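Local coordinates for beta-glucosidase (Chaetomella raphigera, PDB 6JXG), which probably hydrolyses terminal, non-reducing beta-D-glucosyl residues with release of beta-D-glucose, as a secreted family 3 glycoside hydrolase of cellulose degradation, at residues L346-A359 against A425-T437. Residues are numbered along the deposited sequence; the frame is centred on the assembly and turned at random.
Sequences LKKPASLAIIGQDA and AAAAAETAIVFIT. With MAN (alpha-D-mannopyranose), chain E.
Ala353 and Ile355 bond to 431-437 through both their N-H and C=O groups, joining strand 351-355 to it in parallel, the axes 21° apart. Ala353 N donates to Thr431 O (3.0 Å) and Ala353 O accepts from Ile433 N (2.9 Å); Ile355 N and O repeat the pattern with Ile433 O and Phe435 N. At the start of strand 351-355, Ser351 OG, turned between its backbone N and carbonyl carbon (chi1 59°), accepts from Glu430 N at 2.8 Å. Thr431 OG1 carries an O-linked mannose, whose O2 donates to Glu430 OE1. On the face carrying Leu352, Ile354, Thr431 and Ile433, Leu352 CD1 lies alongside Thr431 CG2 (3.7 Å), and Ile354 CD1 meets Ile433 CD1 at 4.0 Å. Ala359 CB sits over one face of the Phe435 ring, 4.1 Å from its centroid, while Ile355 O and Asp358 OD2 approach the ring edge in plane. A serine in place of Phe435 would probably leave Ala359 CB and Ile354 CG2 facing a gap. A water bridges Asp358 N and Phe435 O, and Asn482 and Leu379 N hold the Asp358 carboxylate. On the opposite face, Ile355 CD1 meets Ala432 CB at 4.0 Å and Ala353 packs under helix 419-427. These are inner strands of the C-terminal domain's mixed sheet, flanked by 410-414 and 477-483, with helix 463-471 covering Ile355, Ala432 and Val434.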
loop_
_atom_site.group_PDB
_atom_site.type_symbol
_atom_site.label_atom_id
_atom_site.label_comp_id
_atom_site.label_asym_id
_atom_site.label_seq_id
_atom_site.Cartn_x
_atom_site.Cartn_y
_atom_site.Cartn_z
ATOM N N LEU A 346 26.141 -0.141 15.004
ATOM C CA LEU A 346 27.410 0.565 15.163
ATOM C C LEU A 346 27.732 0.799 16.629
ATOM O O LEU A 346 26.845 0.962 17.456
ATOM C CB LEU A 346 27.343 1.928 14.501
ATOM C CG LEU A 346 27.063 2.045 12.990
ATOM C CD1 LEU A 346 26.845 3.489 12.590
ATOM C CD2 LEU A 346 28.206 1.449 12.212
ATOM N N LYS A 347 29.004 0.860 16.954
ATOM C CA LYS A 347 29.395 0.948 18.354
ATOM C C LYS A 347 30.723 1.696 18.472
ATOM O O LYS A 347 31.788 1.090 18.573
ATOM C CB LYS A 347 29.513 -0.483 18.895
ATOM C CG LYS A 347 30.498 -1.329 18.107
ATOM C CD LYS A 347 29.986 -2.673 17.527
ATOM C CE LYS A 347 30.517 -2.796 16.092
ATOM N NZ LYS A 347 30.754 -4.100 15.398
ATOM N N LYS A 348 30.661 3.007 18.408
ATOM C CA LYS A 348 31.849 3.844 18.637
ATOM C C LYS A 348 32.961 3.655 17.658
ATOM O O LYS A 348 34.131 3.618 18.044
ATOM C CB LYS A 348 32.406 3.674 20.067
ATOM C CG LYS A 348 31.360 3.936 21.129
ATOM C CD LYS A 348 31.987 4.058 22.508
ATOM C CE LYS A 348 30.916 4.386 23.531
ATOM N NZ LYS A 348 31.142 3.598 24.767
ATOM N N PRO A 349 32.624 3.587 16.364
ATOM C CA PRO A 349 33.744 3.497 15.397
ATOM C C PRO A 349 34.612 4.768 15.420
ATOM O O PRO A 349 34.124 5.796 15.818
ATOM C CB PRO A 349 33.045 3.325 14.056
ATOM C CG PRO A 349 31.674 3.866 14.263
ATOM C CD PRO A 349 31.314 3.729 15.714
ATOM N N ALA A 350 35.894 4.654 15.072
ATOM C CA ALA A 350 36.833 5.785 15.159
ATOM C C ALA A 350 36.512 6.733 14.010
ATOM O O ALA A 350 36.647 7.935 14.129
ATOM C CB ALA A 350 38.277 5.288 15.014
ATOM N N SER A 351 36.083 6.161 12.885
ATOM C CA SER A 351 35.810 6.954 11.696
ATOM C C SER A 351 34.787 6.235 10.823
ATOM O O SER A 351 34.725 4.997 10.861
ATOM C CB SER A 351 37.098 7.143 10.926
ATOM O OG SER A 351 37.608 5.896 10.593
ATOM N N LEU A 352 34.034 7.013 10.030
ATOM C CA LEU A 352 32.923 6.499 9.225
ATOM C C LEU A 352 32.841 7.295 7.952
ATOM O O LEU A 352 32.752 8.498 8.019
ATOM C CB LEU A 352 31.661 6.741 10.034
ATOM C CG LEU A 352 30.528 5.763 10.186
ATOM C CD1 LEU A 352 30.904 4.291 10.253
ATOM C CD2 LEU A 352 29.751 6.188 11.434
ATOM N N ALA A 353 32.979 6.660 6.809
ATOM C CA ALA A 353 32.744 7.322 5.537
ATOM C C ALA A 353 31.236 7.263 5.196
ATOM O O ALA A 353 30.574 6.224 5.466
ATOM C CB ALA A 353 33.585 6.647 4.421
ATOM N N ILE A 354 30.711 8.355 4.635
ATOM C CA ILE A 354 29.250 8.484 4.297
ATOM C C ILE A 354 29.185 8.775 2.799
ATOM O O ILE A 354 29.689 9.831 2.334
ATOM C CB ILE A 354 28.547 9.530 5.185
ATOM C CG1 ILE A 354 28.715 9.171 6.664
ATOM C CG2 ILE A 354 27.075 9.754 4.787
ATOM C CD1 ILE A 354 27.977 7.964 7.211
ATOM N N ILE A 355 28.675 7.795 2.028
ATOM C CA ILE A 355 28.843 7.794 0.588
ATOM C C ILE A 355 27.501 7.678 -0.143
ATOM O O ILE A 355 26.716 6.811 0.150
ATOM C CB ILE A 355 29.803 6.637 0.148
ATOM C CG1 ILE A 355 31.132 6.776 0.860
ATOM C CG2 ILE A 355 29.974 6.567 -1.364
ATOM C CD1 ILE A 355 31.900 5.490 0.951
ATOM N N GLY A 356 27.305 8.499 -1.166
ATOM C CA GLY A 356 26.110 8.458 -1.968
ATOM C C GLY A 356 25.271 9.666 -1.773
ATOM O O GLY A 356 25.133 10.130 -0.668
ATOM N N GLN A 357 24.648 10.133 -2.841
ATOM C CA GLN A 357 23.798 11.304 -2.759
ATOM C C GLN A 357 22.544 10.997 -1.970
ATOM O O GLN A 357 21.936 11.904 -1.493
ATOM C CB GLN A 357 23.402 11.831 -4.150
ATOM C CG GLN A 357 22.600 10.930 -5.015
ATOM C CD GLN A 357 21.979 11.666 -6.161
ATOM O OE1 GLN A 357 21.475 12.812 -5.990
ATOM N NE2 GLN A 357 22.062 11.089 -7.322
ATOM N N ASP A 358 22.170 9.715 -1.871
ATOM C CA ASP A 358 21.038 9.295 -1.029
ATOM C C ASP A 358 21.248 9.603 0.466
ATOM O O ASP A 358 20.308 9.509 1.238
ATOM C CB ASP A 358 20.712 7.779 -1.323
ATOM C CG ASP A 358 19.553 7.215 -0.461
ATOM O OD1 ASP A 358 18.448 7.755 -0.603
ATOM O OD2 ASP A 358 19.731 6.193 0.258
ATOM N N ALA A 359 22.438 10.013 0.905
ATOM C CA ALA A 359 22.689 10.287 2.287
ATOM C C ALA A 359 22.207 11.658 2.747
ATOM O O ALA A 359 22.101 11.876 3.964
ATOM C CB ALA A 359 24.179 10.206 2.602
ATOM N N ALA A 425 36.914 8.075 -0.325
ATOM C CA ALA A 425 36.467 8.244 1.046
ATOM C C ALA A 425 36.470 6.942 1.818
ATOM O O ALA A 425 36.723 6.984 3.011
ATOM C CB ALA A 425 35.037 8.843 1.071
ATOM N N ALA A 426 36.141 5.813 1.161
ATOM C CA ALA A 426 36.106 4.483 1.842
ATOM C C ALA A 426 37.508 4.117 2.468
ATOM O O ALA A 426 37.629 3.587 3.580
ATOM C CB ALA A 426 35.694 3.443 0.835
ATOM N N ALA A 427 38.559 4.498 1.760
ATOM C CA ALA A 427 39.937 4.135 2.143
ATOM C C ALA A 427 40.347 4.916 3.350
ATOM O O ALA A 427 41.242 4.505 4.091
ATOM C CB ALA A 427 40.847 4.416 0.998
ATOM N N ALA A 428 39.642 6.020 3.615
ATOM C CA ALA A 428 40.074 6.903 4.643
ATOM C C ALA A 428 39.303 6.697 5.910
ATOM O O ALA A 428 39.474 7.484 6.809
ATOM C CB ALA A 428 40.004 8.380 4.175
ATOM N N ALA A 429 38.476 5.647 6.019
ATOM C CA ALA A 429 37.736 5.412 7.254
ATOM C C ALA A 429 37.751 3.927 7.627
ATOM O O ALA A 429 37.880 3.102 6.764
ATOM C CB ALA A 429 36.276 5.856 7.073
ATOM N N GLU A 430 37.512 3.615 8.896
ATOM C CA GLU A 430 37.457 2.247 9.392
ATOM C C GLU A 430 36.258 1.477 8.787
ATOM O O GLU A 430 36.292 0.279 8.539
ATOM C CB GLU A 430 37.227 2.270 10.879
ATOM C CG GLU A 430 38.344 2.742 11.769
ATOM C CD GLU A 430 38.210 2.106 13.147
ATOM O OE1 GLU A 430 37.064 1.743 13.577
ATOM O OE2 GLU A 430 39.272 1.927 13.774
ATOM N N THR A 431 35.207 2.214 8.503
ATOM C CA THR A 431 33.921 1.608 8.091
ATOM C C THR A 431 33.288 2.599 7.171
ATOM O O THR A 431 33.370 3.800 7.426
ATOM C CB THR A 431 33.032 1.386 9.331
ATOM O OG1 THR A 431 33.606 0.331 10.096
ATOM C CG2 THR A 431 31.576 0.880 8.944
ATOM N N ALA A 432 32.628 2.096 6.141
ATOM C CA ALA A 432 31.938 2.912 5.114
ATOM C C ALA A 432 30.484 2.533 4.998
ATOM O O ALA A 432 30.184 1.349 4.838
ATOM C CB ALA A 432 32.571 2.668 3.763
ATOM N N ILE A 433 29.602 3.521 5.057
ATOM C CA ILE A 433 28.163 3.301 4.818
ATOM C C ILE A 433 27.824 3.988 3.493
ATOM O O ILE A 433 28.081 5.215 3.331
ATOM C CB ILE A 433 27.262 3.921 5.908
ATOM C CG1 ILE A 433 27.797 3.624 7.326
ATOM C CG2 ILE A 433 25.843 3.482 5.662
ATOM C CD1 ILE A 433 27.039 4.245 8.497
ATOM N N VAL A 434 27.327 3.181 2.552
ATOM C CA VAL A 434 27.053 3.597 1.230
ATOM C C VAL A 434 25.516 3.494 0.983
ATOM O O VAL A 434 24.895 2.489 1.309
ATOM C CB VAL A 434 27.895 2.802 0.186
ATOM C CG1 VAL A 434 27.731 1.301 0.320
ATOM C CG2 VAL A 434 27.585 3.224 -1.229
ATOM N N PHE A 435 24.970 4.522 0.350
ATOM C CA PHE A 435 23.538 4.775 0.251
ATOM C C PHE A 435 23.156 4.736 -1.218
ATOM O O PHE A 435 23.652 5.522 -2.037
ATOM C CB PHE A 435 23.222 6.170 0.850
ATOM C CG PHE A 435 23.425 6.264 2.334
ATOM C CD1 PHE A 435 22.352 6.107 3.211
ATOM C CD2 PHE A 435 24.668 6.434 2.870
ATOM C CE1 PHE A 435 22.540 6.160 4.581
ATOM C CE2 PHE A 435 24.853 6.492 4.259
ATOM C CZ PHE A 435 23.787 6.338 5.106
ATOM N N ILE A 436 22.263 3.824 -1.560
ATOM C CA ILE A 436 21.817 3.611 -2.902
ATOM C C ILE A 436 20.305 3.537 -2.937
ATOM O O ILE A 436 19.657 3.235 -1.906
ATOM C CB ILE A 436 22.455 2.367 -3.569
ATOM C CG1 ILE A 436 22.157 1.074 -2.798
ATOM C CG2 ILE A 436 23.941 2.584 -3.694
ATOM C CD1 ILE A 436 22.421 -0.218 -3.538
ATOM N N THR A 437 19.759 3.696 -4.127
ATOM C CA THR A 437 18.284 3.789 -4.340
ATOM C C THR A 437 17.743 3.045 -5.541
ATOM O O THR A 437 18.471 2.604 -6.441
ATOM C CB THR A 437 17.871 5.269 -4.545
ATOM O OG1 THR A 437 18.594 5.791 -5.674
ATOM C CG2 THR A 437 18.201 6.088 -3.335
HETATM C C1 MAN E . 33.269 0.497 11.460
HETATM C C2 MAN E . 34.433 -0.419 11.870
HETATM C C3 MAN E . 34.148 -1.922 11.806
HETATM C C4 MAN E . 32.779 -2.239 12.394
HETATM C C5 MAN E . 31.813 -1.400 11.603
HETATM C C6 MAN E . 30.377 -1.763 11.902
HETATM O O2 MAN E . 34.661 -0.101 13.197
HETATM O O3 MAN E . 35.150 -2.529 12.576
HETATM O O4 MAN E . 32.437 -3.635 12.316
HETATM O O5 MAN E . 32.037 -0.029 11.866
HETATM O O6 MAN E . 30.054 -1.459 13.247
HETATM O O HOH W 1 23.065 7.465 -3.763
#